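Local coordinates for protein ribosomal silencing factor RsfS (Chromobacterium violaceum, PDB 2ID1) that probably silences translation by binding ribosomal protein uL14 on the large subunit, which keeps the 30S and 50S subunits from joining, at residues Ser7-Glu12 with Gln56-Glu61; Leu33-Ile38 with Ala82-Val87; Gln47-Ala52 with Glu70-Gly75. One frame throughout, in Å; residues are numbered along the deposited sequence.

Contact 1. Residues Ser7-Glu12 with Gln56-Glu61; sequences SKLAIE and QVKLKE
The flat carboxylate of Glu12 meets Lys58 at one oxygen: NZ of Lys58 sits 3.7 Å from OE1 of Glu12, well off the carboxylate plane. This is a long salt bridge, between two side chains that cross at about a right angle, with Glu12 reaching out from its helix as an extended chain. The stronger polar partner of Lys58 NZ is Asp16, in a salt bridge farther along helix 3-16, so two acids of that helix share the ammonium group and its positive charge is probably well balanced. Bends at chi2 (-74°) and chi4 carry the lysine past Leu9 and up to the acid. Beneath the charged pair lies a hydrocarbon layer. Leu9 holds CG anti to its backbone N (chi1 -153°), which carries CD1 across to the other helix, where it lies 3.5 Å from CD of Lys58 and also touches CB and CG of that chain. The same methyl reaches CD2 of Leu59 at 3.9 Å. Segments 7-12 and 56-61 belong to the two helices that lie side by side on one face of the mixed sheet in this alpha-beta fold; their axes approach to 9.0 Å, and their directions differ by 141°, nearer antiparallel than crossed. Ala10 and Leu59 mark the closest point of the backbones, with CA atoms 6.8 Å apart. The small alanine lets the leucine methyl in, CB of Ala10 lying 4.4 Å from CD2 of Leu59. On the sheet side, Ala10 rests on Ile38 and Leu59 on Ala82, while Leu59 also touches Ile6 of helix 3-16. The charged ends of Glu12 and Lys58 occupy the outer side of the helix pair.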
ATOM      1  N   SER A   7       1.060  -0.091  12.050  1.00 57.38           N
ATOM      2  CA  SER A   7       0.772   0.854  10.990  1.00 56.44           C
ATOM      3  C   SER A   7       1.966   1.743  10.725  1.00 56.54           C
ATOM      4  O   SER A   7       2.361   1.922   9.578  1.00 56.69           O
ATOM      5  CB  SER A   7      -0.412   1.727  11.369  1.00 56.29           C
ATOM      6  OG  SER A   7      -0.588   2.756  10.412  1.00 57.03           O
ATOM      7  N   LYS A   8       2.530   2.309  11.788  1.00 57.17           N
ATOM      8  CA  LYS A   8       3.687   3.198  11.671  1.00 58.11           C
ATOM      9  C   LYS A   8       4.935   2.454  11.203  1.00 57.02           C
ATOM     10  O   LYS A   8       5.849   3.042  10.623  1.00 56.24           O
ATOM     11  CB  LYS A   8       3.971   3.878  13.015  1.00 60.40           C
ATOM     12  CG  LYS A   8       5.254   4.720  13.017  1.00 63.23           C
ATOM     13  CD  LYS A   8       5.359   5.601  14.259  1.00 64.58           C
ATOM     14  CE  LYS A   8       4.196   6.594  14.344  1.00 65.60           C
ATOM     15  NZ  LYS A   8       4.115   7.484  13.156  1.00 65.09           N
ATOM     16  N   LEU A   9       4.956   1.155  11.479  1.00 56.08           N
ATOM     17  CA  LEU A   9       6.055   0.281  11.101  1.00 54.68           C
ATOM     18  C   LEU A   9       6.018   0.042   9.585  1.00 52.96           C
ATOM     19  O   LEU A   9       7.056   0.022   8.918  1.00 51.88           O
ATOM     20  CB  LEU A   9       5.908  -1.043  11.854  1.00 56.85           C
ATOM     21  CG  LEU A   9       7.165  -1.865  12.152  1.00 58.29           C
ATOM     22  CD1 LEU A   9       7.792  -2.347  10.853  1.00 60.59           C
ATOM     23  CD2 LEU A   9       8.148  -1.008  12.943  1.00 60.04           C
ATOM     24  N   ALA A  10       4.807  -0.134   9.059  1.00 51.05           N
ATOM     25  CA  ALA A  10       4.580  -0.362   7.637  1.00 47.71           C
ATOM     26  C   ALA A  10       4.845   0.915   6.857  1.00 46.25           C
ATOM     27  O   ALA A  10       5.335   0.867   5.732  1.00 47.78           O
ATOM     28  CB  ALA A  10       3.150  -0.824   7.405  1.00 46.13           C
ATOM     29  N   ILE A  11       4.518   2.054   7.457  1.00 43.78           N
ATOM     30  CA  ILE A  11       4.717   3.342   6.811  1.00 42.52           C
ATOM     31  C   ILE A  11       6.195   3.664   6.752  1.00 43.27           C
ATOM     32  O   ILE A  11       6.729   3.986   5.690  1.00 43.87           O
ATOM     33  CB  ILE A  11       3.965   4.460   7.561  1.00 40.91           C
ATOM     34  CG1 ILE A  11       2.455   4.248   7.402  1.00 40.08           C
ATOM     35  CG2 ILE A  11       4.378   5.826   7.046  1.00 37.88           C
ATOM     36  CD1 ILE A  11       1.612   5.339   8.004  1.00 39.93           C
ATOM     37  N   GLU A  12       6.865   3.567   7.890  1.00 44.77           N
ATOM     38  CA  GLU A  12       8.296   3.841   7.950  1.00 45.59           C
ATOM     39  C   GLU A  12       8.995   2.988   6.894  1.00 44.33           C
ATOM     40  O   GLU A  12       9.883   3.469   6.181  1.00 43.46           O
ATOM     41  CB  GLU A  12       8.834   3.505   9.351  1.00 49.10           C
ATOM     42  CG  GLU A  12      10.327   3.808   9.556  1.00 53.54           C
ATOM     43  CD  GLU A  12      10.826   3.461  10.962  1.00 55.79           C
ATOM     44  OE1 GLU A  12      10.825   2.256  11.314  1.00 56.36           O
ATOM     45  OE2 GLU A  12      11.219   4.394  11.710  1.00 56.25           O
ATOM     46  N   GLN A  56       7.192  -6.127   3.876  1.00 39.47           N
ATOM     47  CA  GLN A  56       7.134  -7.468   4.434  1.00 40.76           C
ATOM     48  C   GLN A  56       8.329  -7.746   5.328  1.00 41.83           C
ATOM     49  O   GLN A  56       8.171  -8.219   6.449  1.00 41.57           O
ATOM     50  CB  GLN A  56       7.069  -8.519   3.331  1.00 41.08           C
ATOM     51  CG  GLN A  56       5.762  -8.583   2.586  1.00 42.77           C
ATOM     52  CD  GLN A  56       5.804  -9.619   1.477  1.00 44.83           C
ATOM     53  OE1 GLN A  56       6.001 -10.812   1.730  1.00 46.77           O
ATOM     54  NE2 GLN A  56       5.634  -9.167   0.240  1.00 45.72           N
ATOM     55  N   VAL A  57       9.527  -7.441   4.850  1.00 42.97           N
ATOM     56  CA  VAL A  57      10.715  -7.705   5.651  1.00 44.57           C
ATOM     57  C   VAL A  57      10.737  -6.958   6.980  1.00 45.76           C
ATOM     58  O   VAL A  57      11.289  -7.453   7.964  1.00 45.94           O
ATOM     59  CB  VAL A  57      11.989  -7.363   4.886  1.00 43.09           C
ATOM     60  CG1 VAL A  57      13.202  -7.722   5.725  1.00 42.05           C
ATOM     61  CG2 VAL A  57      12.009  -8.119   3.580  1.00 43.47           C
ATOM     62  N   LYS A  58      10.131  -5.777   6.997  1.00 47.59           N
ATOM     63  CA  LYS A  58      10.072  -4.943   8.192  1.00 50.30           C
ATOM     64  C   LYS A  58       9.077  -5.483   9.217  1.00 51.86           C
ATOM     65  O   LYS A  58       9.375  -5.542  10.411  1.00 52.08           O
ATOM     66  CB  LYS A  58       9.691  -3.509   7.808  1.00 50.43           C
ATOM     67  CG  LYS A  58      10.796  -2.485   8.007  1.00 50.61           C
ATOM     68  CD  LYS A  58      10.999  -2.163   9.475  1.00 50.65           C
ATOM     69  CE  LYS A  58      12.291  -1.393   9.688  1.00 51.01           C
ATOM     70  NZ  LYS A  58      12.321  -0.128   8.905  1.00 52.75           N
ATOM     71  N   LEU A  59       7.894  -5.870   8.747  1.00 53.48           N
ATOM     72  CA  LEU A  59       6.872  -6.411   9.631  1.00 55.04           C
ATOM     73  C   LEU A  59       7.255  -7.800  10.137  1.00 57.04           C
ATOM     74  O   LEU A  59       6.765  -8.239  11.171  1.00 57.88           O
ATOM     75  CB  LEU A  59       5.525  -6.493   8.915  1.00 53.13           C
ATOM     76  CG  LEU A  59       4.914  -5.176   8.467  1.00 51.47           C
ATOM     77  CD1 LEU A  59       3.632  -5.451   7.722  1.00 51.96           C
ATOM     78  CD2 LEU A  59       4.657  -4.294   9.664  1.00 51.70           C
ATOM     79  N   LYS A  60       8.114  -8.503   9.409  1.00 58.89           N
ATOM     80  CA  LYS A  60       8.523  -9.829   9.849  1.00 61.11           C
ATOM     81  C   LYS A  60       9.578  -9.753  10.956  1.00 62.66           C
ATOM     82  O   LYS A  60       9.485 -10.480  11.942  1.00 63.99           O
ATOM     83  CB  LYS A  60       9.070 -10.666   8.685  1.00 60.95           C
ATOM     84  CG  LYS A  60       8.020 -11.130   7.683  1.00 61.28           C
ATOM     85  CD  LYS A  60       8.642 -11.893   6.500  1.00 61.66           C
ATOM     86  CE  LYS A  60       7.563 -12.222   5.456  1.00 62.12           C
ATOM     87  NZ  LYS A  60       8.053 -12.772   4.161  1.00 60.78           N
ATOM     88  N   GLU A  61      10.578  -8.883  10.808  1.00 63.42           N
ATOM     89  CA  GLU A  61      11.613  -8.770  11.833  1.00 63.95           C
ATOM     90  C   GLU A  61      11.025  -8.208  13.125  1.00 62.98           C
ATOM     91  O   GLU A  61      11.683  -8.207  14.160  1.00 61.49           O
ATOM     92  CB  GLU A  61      12.772  -7.876  11.358  1.00 66.79           C
ATOM     93  CG  GLU A  61      13.418  -8.300  10.021  1.00 72.03           C
ATOM     94  CD  GLU A  61      14.757  -7.591   9.713  1.00 74.61           C
ATOM     95  OE1 GLU A  61      14.838  -6.340   9.823  1.00 75.29           O
ATOM     96  OE2 GLU A  61      15.729  -8.296   9.340  1.00 75.55           O
TER

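Contact 2. Residues Leu33-Ile38 with Ala82-Val87; sequences LFQRMI and AGDVVV
The carbonyl oxygen of Asp84 is gripped by two backbone N-H groups, Gln35 N at 2.7 Å and Arg36 N at 3.2 Å. The arginine donor lies in the carbonyl plane, and the glutamine donor is tilted 18° out of it. The Gln35 and Asp84 side chains run side by side in the same direction, amide and carboxylate planes 50° apart, with NE2 of Gln35 3.6 Å from OD2 of Asp84, too far for a firm bond. Val86 takes part at both ends: its N donates to Arg36 O at 3.2 Å, and its O accepts from Ile38 N at 3.1 Å. Phe34 packs on this pairing through its ring, with CG1 of Val86 over the centre of one face, 3.9 Å from the centroid. The same methyl touches CE of Met37, a selenomethionine. On the other face, the Ile38 and Val87 side chains cross at a slant, CD1 touching CG2, and the Arg36 guanidinium leads to a salt bridge with Asp26. Ala82 to Val85 form a type II' turn, with Gly83 at positive phi. The arrangement is that of the central parallel strand pair of a mixed sheet, one strand also forming a beta hairpin with 77-82.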
ATOM      1  N   LEU A  33     -12.887  -6.349   7.862  1.00 45.91           N
ATOM      2  CA  LEU A  33     -11.715  -6.954   7.259  1.00 44.46           C
ATOM      3  C   LEU A  33     -10.424  -6.441   7.873  1.00 43.87           C
ATOM      4  O   LEU A  33      -9.532  -7.224   8.198  1.00 44.04           O
ATOM      5  CB  LEU A  33     -11.717  -6.677   5.763  1.00 44.63           C
ATOM      6  CG  LEU A  33     -13.011  -7.065   5.044  1.00 44.14           C
ATOM      7  CD1 LEU A  33     -12.904  -6.651   3.592  1.00 44.45           C
ATOM      8  CD2 LEU A  33     -13.264  -8.562   5.168  1.00 42.38           C
ATOM      9  N   PHE A  34     -10.334  -5.124   8.031  1.00 43.40           N
ATOM     10  CA  PHE A  34      -9.147  -4.484   8.593  1.00 43.49           C
ATOM     11  C   PHE A  34      -9.443  -3.100   9.184  1.00 44.28           C
ATOM     12  O   PHE A  34     -10.431  -2.464   8.829  1.00 44.17           O
ATOM     13  CB  PHE A  34      -8.062  -4.362   7.516  1.00 43.06           C
ATOM     14  CG  PHE A  34      -8.598  -4.068   6.139  1.00 41.49           C
ATOM     15  CD1 PHE A  34      -8.769  -5.092   5.213  1.00 40.41           C
ATOM     16  CD2 PHE A  34      -8.969  -2.773   5.786  1.00 41.00           C
ATOM     17  CE1 PHE A  34      -9.318  -4.833   3.959  1.00 41.67           C
ATOM     18  CE2 PHE A  34      -9.520  -2.500   4.536  1.00 40.77           C
ATOM     19  CZ  PHE A  34      -9.693  -3.530   3.617  1.00 41.54           C
ATOM     20  N   GLN A  35      -8.581  -2.640  10.084  1.00 45.63           N
ATOM     21  CA  GLN A  35      -8.768  -1.346  10.728  1.00 48.31           C
ATOM     22  C   GLN A  35      -8.055  -0.195  10.021  1.00 49.42           C
ATOM     23  O   GLN A  35      -8.633   0.877   9.809  1.00 49.86           O
ATOM     24  CB  GLN A  35      -8.299  -1.404  12.186  1.00 48.89           C
ATOM     25  CG  GLN A  35      -9.320  -1.948  13.183  1.00 49.81           C
ATOM     26  CD  GLN A  35      -9.768  -3.362  12.865  1.00 51.31           C
ATOM     27  OE1 GLN A  35     -10.692  -3.577  12.066  1.00 51.99           O
ATOM     28  NE2 GLN A  35      -9.109  -4.340  13.481  1.00 50.35           N
ATOM     29  N   ARG A  36      -6.794  -0.411   9.664  1.00 50.19           N
ATOM     30  CA  ARG A  36      -6.018   0.617   8.990  1.00 49.58           C
ATOM     31  C   ARG A  36      -5.512   0.150   7.628  1.00 48.52           C
ATOM     32  O   ARG A  36      -5.090  -0.993   7.469  1.00 48.15           O
ATOM     33  CB  ARG A  36      -4.844   1.032   9.874  1.00 51.32           C
ATOM     34  CG  ARG A  36      -4.754   2.529  10.081  1.00 55.13           C
ATOM     35  CD  ARG A  36      -5.080   2.960  11.516  1.00 57.66           C
ATOM     36  NE  ARG A  36      -6.365   2.468  12.021  1.00 61.08           N
ATOM     37  CZ  ARG A  36      -6.924   2.886  13.157  1.00 62.37           C
ATOM     38  NH1 ARG A  36      -6.313   3.808  13.895  1.00 62.71           N
ATOM     39  NH2 ARG A  36      -8.078   2.371  13.574  1.00 61.87           N
HETATM   40  N   MSE A  37      -5.574   1.043   6.649  1.00 48.20           N
HETATM   41  CA  MSE A  37      -5.123   0.759   5.292  1.00 47.83           C
HETATM   42  C   MSE A  37      -4.095   1.795   4.883  1.00 45.88           C
HETATM   43  O   MSE A  37      -4.180   2.950   5.281  1.00 45.99           O
HETATM   44  CB  MSE A  37      -6.281   0.826   4.306  1.00 51.23           C
HETATM   45  CG  MSE A  37      -5.813   0.763   2.867  1.00 57.70           C
HETATM   46 SE   MSE A  37      -7.230   0.627   1.569  1.00 67.26          SE
HETATM   47  CE  MSE A  37      -7.622  -1.283   1.732  1.00 65.30           C
ATOM     48  N   ILE A  38      -3.137   1.389   4.066  1.00 43.50           N
ATOM     49  CA  ILE A  38      -2.097   2.304   3.621  1.00 40.36           C
ATOM     50  C   ILE A  38      -1.914   2.183   2.115  1.00 39.33           C
ATOM     51  O   ILE A  38      -1.884   1.080   1.576  1.00 39.70           O
ATOM     52  CB  ILE A  38      -0.762   1.987   4.308  1.00 39.19           C
ATOM     53  CG1 ILE A  38      -0.942   2.031   5.821  1.00 37.09           C
ATOM     54  CG2 ILE A  38       0.299   2.970   3.856  1.00 37.07           C
ATOM     55  CD1 ILE A  38       0.277   1.610   6.580  1.00 38.04           C
ATOM     56  N   ALA A  82      -1.682  -7.659   6.020  1.00 39.33           N
ATOM     57  CA  ALA A  82      -1.138  -7.878   7.362  1.00 41.56           C
ATOM     58  C   ALA A  82      -2.198  -7.991   8.457  1.00 42.46           C
ATOM     59  O   ALA A  82      -2.042  -7.412   9.539  1.00 42.42           O
ATOM     60  CB  ALA A  82      -0.148  -6.770   7.713  1.00 41.91           C
ATOM     61  N   GLY A  83      -3.268  -8.732   8.173  1.00 42.98           N
ATOM     62  CA  GLY A  83      -4.324  -8.913   9.157  1.00 44.57           C
ATOM     63  C   GLY A  83      -5.287  -7.752   9.368  1.00 45.44           C
ATOM     64  O   GLY A  83      -6.229  -7.579   8.595  1.00 46.31           O
ATOM     65  N   ASP A  84      -5.069  -6.966  10.423  1.00 45.49           N
ATOM     66  CA  ASP A  84      -5.935  -5.832  10.714  1.00 44.70           C
ATOM     67  C   ASP A  84      -5.441  -4.607   9.985  1.00 43.23           C
ATOM     68  O   ASP A  84      -6.098  -3.566   9.988  1.00 43.46           O
ATOM     69  CB  ASP A  84      -5.975  -5.561  12.210  1.00 47.84           C
ATOM     70  CG  ASP A  84      -6.027  -6.839  13.021  1.00 52.05           C
ATOM     71  OD1 ASP A  84      -4.937  -7.394  13.315  1.00 54.04           O
ATOM     72  OD2 ASP A  84      -7.150  -7.304  13.342  1.00 52.78           O
ATOM     73  N   VAL A  85      -4.268  -4.728   9.376  1.00 40.71           N
ATOM     74  CA  VAL A  85      -3.694  -3.643   8.602  1.00 38.51           C
ATOM     75  C   VAL A  85      -3.196  -4.212   7.294  1.00 38.11           C
ATOM     76  O   VAL A  85      -2.601  -5.287   7.256  1.00 37.65           O
ATOM     77  CB  VAL A  85      -2.514  -2.966   9.326  1.00 38.47           C
ATOM     78  CG1 VAL A  85      -1.671  -2.191   8.328  1.00 37.31           C
ATOM     79  CG2 VAL A  85      -3.033  -2.015  10.380  1.00 37.08           C
ATOM     80  N   VAL A  86      -3.438  -3.483   6.216  1.00 37.37           N
ATOM     81  CA  VAL A  86      -3.006  -3.931   4.906  1.00 36.31           C
ATOM     82  C   VAL A  86      -2.402  -2.773   4.130  1.00 34.85           C
ATOM     83  O   VAL A  86      -2.908  -1.657   4.198  1.00 34.40           O
ATOM     84  CB  VAL A  86      -4.189  -4.530   4.127  1.00 36.89           C
ATOM     85  CG1 VAL A  86      -5.307  -3.517   4.026  1.00 37.55           C
ATOM     86  CG2 VAL A  86      -3.727  -4.971   2.755  1.00 39.48           C
ATOM     87  N   VAL A  87      -1.316  -3.047   3.405  1.00 34.16           N
ATOM     88  CA  VAL A  87      -0.614  -2.027   2.615  1.00 33.34           C
ATOM     89  C   VAL A  87      -0.784  -2.231   1.118  1.00 32.51           C
ATOM     90  O   VAL A  87      -0.653  -3.350   0.620  1.00 32.98           O
ATOM     91  CB  VAL A  87       0.914  -2.019   2.884  1.00 32.29           C
ATOM     92  CG1 VAL A  87       1.587  -0.981   2.006  1.00 30.50           C
ATOM     93  CG2 VAL A  87       1.193  -1.726   4.342  1.00 31.19           C
TER

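Contact 3. Residues Gln47-Ala52 with Glu70-Gly75; sequences QVKALA and EGHESG
His72 reaches from the loop to the helix with its imidazole set obliquely against Lys49 and Ala52. CG stands anti to the backbone N (chi1 -165°), which swings the ring across toward the helix, and its CE1 corner comes 3.3 Å from the backbone O of Lys49 and 3.5 Å from CB of Ala52. CG of Lys49 lies above one face of the imidazole, 4.3 Å from its plane and displaced toward the rim. From there the lysine runs along the loop backbone, CG lying 3.4 Å from the carbonyl O of His72. A turn at chi3 (71°) then brings the end of the chain past Glu73, where NZ is 3.8 Å from the peptide O, a distance at which the two are merely neighbours. Gly75 closes the far end of the contact. Having no side chain, it lets the lysine stem pass close by, CG of Lys49 being 3.8 Å from CA of Gly75, and its positive phi is of the kind glycine adopts easily. Its carbonyl O faces the branched side chain of Val48, 3.5 Å from CB. The loop is further tied down by Ser74 O, which accepts a hydrogen bond from Asn45 at the start of helix 45-61, and Val48, Ala52 and His72 all rest on Val78 of strand 77-82. Van der Waals contacts of aliphatic chains and a ring with backbone carbonyls thus make the join. It belongs to a helix-to-strand connection in an alpha-beta fold with a mixed sheet, in which the loop returns along helix 45-61 before entering the outer strand 77-82.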
ATOM      1  N   GLN A  47      10.612  -0.160  -8.055  1.00 34.39           N
ATOM      2  CA  GLN A  47      10.371   0.517  -6.790  1.00 34.14           C
ATOM      3  C   GLN A  47       9.143  -0.036  -6.089  1.00 33.62           C
ATOM      4  O   GLN A  47       9.114  -0.171  -4.874  1.00 33.98           O
ATOM      5  CB  GLN A  47      10.175   2.018  -6.994  1.00 34.51           C
ATOM      6  CG  GLN A  47      10.552   2.826  -5.755  1.00 34.41           C
ATOM      7  CD  GLN A  47       9.806   4.136  -5.640  1.00 33.35           C
ATOM      8  OE1 GLN A  47       9.518   4.793  -6.642  1.00 33.96           O
ATOM      9  NE2 GLN A  47       9.504   4.534  -4.412  1.00 31.99           N
ATOM     10  N   VAL A  48       8.115  -0.341  -6.858  1.00 32.37           N
ATOM     11  CA  VAL A  48       6.915  -0.866  -6.278  1.00 31.38           C
ATOM     12  C   VAL A  48       7.177  -2.168  -5.554  1.00 31.61           C
ATOM     13  O   VAL A  48       6.732  -2.357  -4.428  1.00 31.38           O
ATOM     14  CB  VAL A  48       5.884  -1.117  -7.343  1.00 32.28           C
ATOM     15  CG1 VAL A  48       4.644  -1.741  -6.723  1.00 33.89           C
ATOM     16  CG2 VAL A  48       5.548   0.195  -8.015  1.00 34.16           C
ATOM     17  N   LYS A  49       7.890  -3.069  -6.218  1.00 31.30           N
ATOM     18  CA  LYS A  49       8.216  -4.359  -5.648  1.00 30.85           C
ATOM     19  C   LYS A  49       9.156  -4.217  -4.463  1.00 30.66           C
ATOM     20  O   LYS A  49       9.105  -5.018  -3.532  1.00 31.86           O
ATOM     21  CB  LYS A  49       8.828  -5.251  -6.722  1.00 32.08           C
ATOM     22  CG  LYS A  49       7.801  -5.758  -7.730  1.00 36.65           C
ATOM     23  CD  LYS A  49       8.424  -6.154  -9.079  1.00 39.12           C
ATOM     24  CE  LYS A  49       9.251  -7.429  -8.998  1.00 40.30           C
ATOM     25  NZ  LYS A  49       9.886  -7.662 -10.323  1.00 42.70           N
ATOM     26  N   ALA A  50      10.008  -3.195  -4.492  1.00 29.51           N
ATOM     27  CA  ALA A  50      10.945  -2.947  -3.396  1.00 28.85           C
ATOM     28  C   ALA A  50      10.175  -2.426  -2.185  1.00 28.04           C
ATOM     29  O   ALA A  50      10.451  -2.801  -1.051  1.00 26.87           O
ATOM     30  CB  ALA A  50      12.000  -1.931  -3.825  1.00 29.52           C
ATOM     31  N   LEU A  51       9.212  -1.549  -2.438  1.00 28.65           N
ATOM     32  CA  LEU A  51       8.388  -0.999  -1.375  1.00 29.66           C
ATOM     33  C   LEU A  51       7.598  -2.166  -0.768  1.00 30.34           C
ATOM     34  O   LEU A  51       7.508  -2.294   0.455  1.00 31.32           O
ATOM     35  CB  LEU A  51       7.434   0.071  -1.932  1.00 29.70           C
ATOM     36  CG  LEU A  51       8.033   1.398  -2.436  1.00 29.33           C
ATOM     37  CD1 LEU A  51       7.043   2.097  -3.346  1.00 27.61           C
ATOM     38  CD2 LEU A  51       8.415   2.290  -1.258  1.00 27.65           C
ATOM     39  N   ALA A  52       7.045  -3.024  -1.627  1.00 29.56           N
ATOM     40  CA  ALA A  52       6.290  -4.182  -1.176  1.00 28.26           C
ATOM     41  C   ALA A  52       7.204  -5.090  -0.357  1.00 29.84           C
ATOM     42  O   ALA A  52       6.812  -5.572   0.698  1.00 31.03           O
ATOM     43  CB  ALA A  52       5.737  -4.939  -2.354  1.00 24.77           C
ATOM     44  N   GLU A  70       0.133 -10.321  -2.891  1.00 42.56           N
ATOM     45  CA  GLU A  70      -0.522 -10.593  -4.161  1.00 42.23           C
ATOM     46  C   GLU A  70      -0.108  -9.533  -5.158  1.00 40.41           C
ATOM     47  O   GLU A  70       0.000  -8.358  -4.820  1.00 39.72           O
ATOM     48  CB  GLU A  70      -2.037 -10.568  -3.982  1.00 44.30           C
ATOM     49  CG  GLU A  70      -2.825 -11.068  -5.185  1.00 48.35           C
ATOM     50  CD  GLU A  70      -4.331 -10.868  -5.016  1.00 50.92           C
ATOM     51  OE1 GLU A  70      -4.851 -11.159  -3.911  1.00 52.39           O
ATOM     52  OE2 GLU A  70      -4.991 -10.428  -5.986  1.00 51.26           O
ATOM     53  N   GLY A  71       0.127  -9.953  -6.390  1.00 39.45           N
ATOM     54  CA  GLY A  71       0.529  -9.009  -7.414  1.00 39.83           C
ATOM     55  C   GLY A  71       1.971  -8.563  -7.283  1.00 39.90           C
ATOM     56  O   GLY A  71       2.377  -7.586  -7.917  1.00 39.35           O
ATOM     57  N   HIS A  72       2.748  -9.277  -6.472  1.00 39.78           N
ATOM     58  CA  HIS A  72       4.141  -8.923  -6.281  1.00 41.49           C
ATOM     59  C   HIS A  72       4.962  -9.175  -7.547  1.00 41.48           C
ATOM     60  O   HIS A  72       6.105  -8.726  -7.669  1.00 42.05           O
ATOM     61  CB  HIS A  72       4.751  -9.723  -5.132  1.00 43.71           C
ATOM     62  CG  HIS A  72       6.052  -9.165  -4.650  1.00 47.12           C
ATOM     63  ND1 HIS A  72       6.129  -8.230  -3.641  1.00 49.53           N
ATOM     64  CD2 HIS A  72       7.317  -9.324  -5.113  1.00 48.63           C
ATOM     65  CE1 HIS A  72       7.383  -7.833  -3.505  1.00 50.35           C
ATOM     66  NE2 HIS A  72       8.124  -8.480  -4.387  1.00 49.97           N
ATOM     67  N   GLU A  73       4.369  -9.883  -8.496  1.00 40.47           N
ATOM     68  CA  GLU A  73       5.034 -10.236  -9.739  1.00 39.67           C
ATOM     69  C   GLU A  73       5.164  -9.093 -10.734  1.00 39.45           C
ATOM     70  O   GLU A  73       6.264  -8.603 -10.979  1.00 40.01           O
ATOM     71  CB  GLU A  73       4.285 -11.407 -10.366  1.00 42.23           C
ATOM     72  CG  GLU A  73       2.747 -11.254 -10.267  1.00 45.33           C
ATOM     73  CD  GLU A  73       2.083 -12.140  -9.196  1.00 45.32           C
ATOM     74  OE1 GLU A  73       2.774 -12.649  -8.277  1.00 46.36           O
ATOM     75  OE2 GLU A  73       0.847 -12.310  -9.282  1.00 43.82           O
ATOM     76  N   SER A  74       4.044  -8.669 -11.312  1.00 39.49           N
ATOM     77  CA  SER A  74       4.034  -7.585 -12.298  1.00 38.84           C
ATOM     78  C   SER A  74       4.526  -6.256 -11.721  1.00 37.93           C
ATOM     79  O   SER A  74       5.082  -5.426 -12.444  1.00 38.06           O
ATOM     80  CB  SER A  74       2.625  -7.381 -12.826  1.00 40.44           C
ATOM     81  OG  SER A  74       1.844  -6.712 -11.840  1.00 42.97           O
ATOM     82  N   GLY A  75       4.290  -6.050 -10.428  1.00 35.92           N
ATOM     83  CA  GLY A  75       4.726  -4.824  -9.780  1.00 33.90           C
ATOM     84  C   GLY A  75       3.911  -3.607 -10.175  1.00 32.05           C
ATOM     85  O   GLY A  75       4.423  -2.491 -10.268  1.00 30.69           O
TER

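In the fold
Segments 47-52 and 56-61 share helix 45-61, so contacts 1 and 3, with centres about 15 Å apart, sit at different levels of one helix; Gln56 packs against His72 between them. The centre of contact 2 is about 12 Å from that of contact 1, and the two touch where Ala10 and Ile11 meet Ile38 and Ala10 meets Val87, helix 3-16 covering the central strands. The centres of contacts 2 and 3 are about 17 Å apart, on opposite sides of the chain's centre. Along the chain contact 3 is nested within the loop closed by contact 2, whereas contact 1 alternates with both. The alternation ties the two helices to the mixed sheet of this Iojap/RsfS family member.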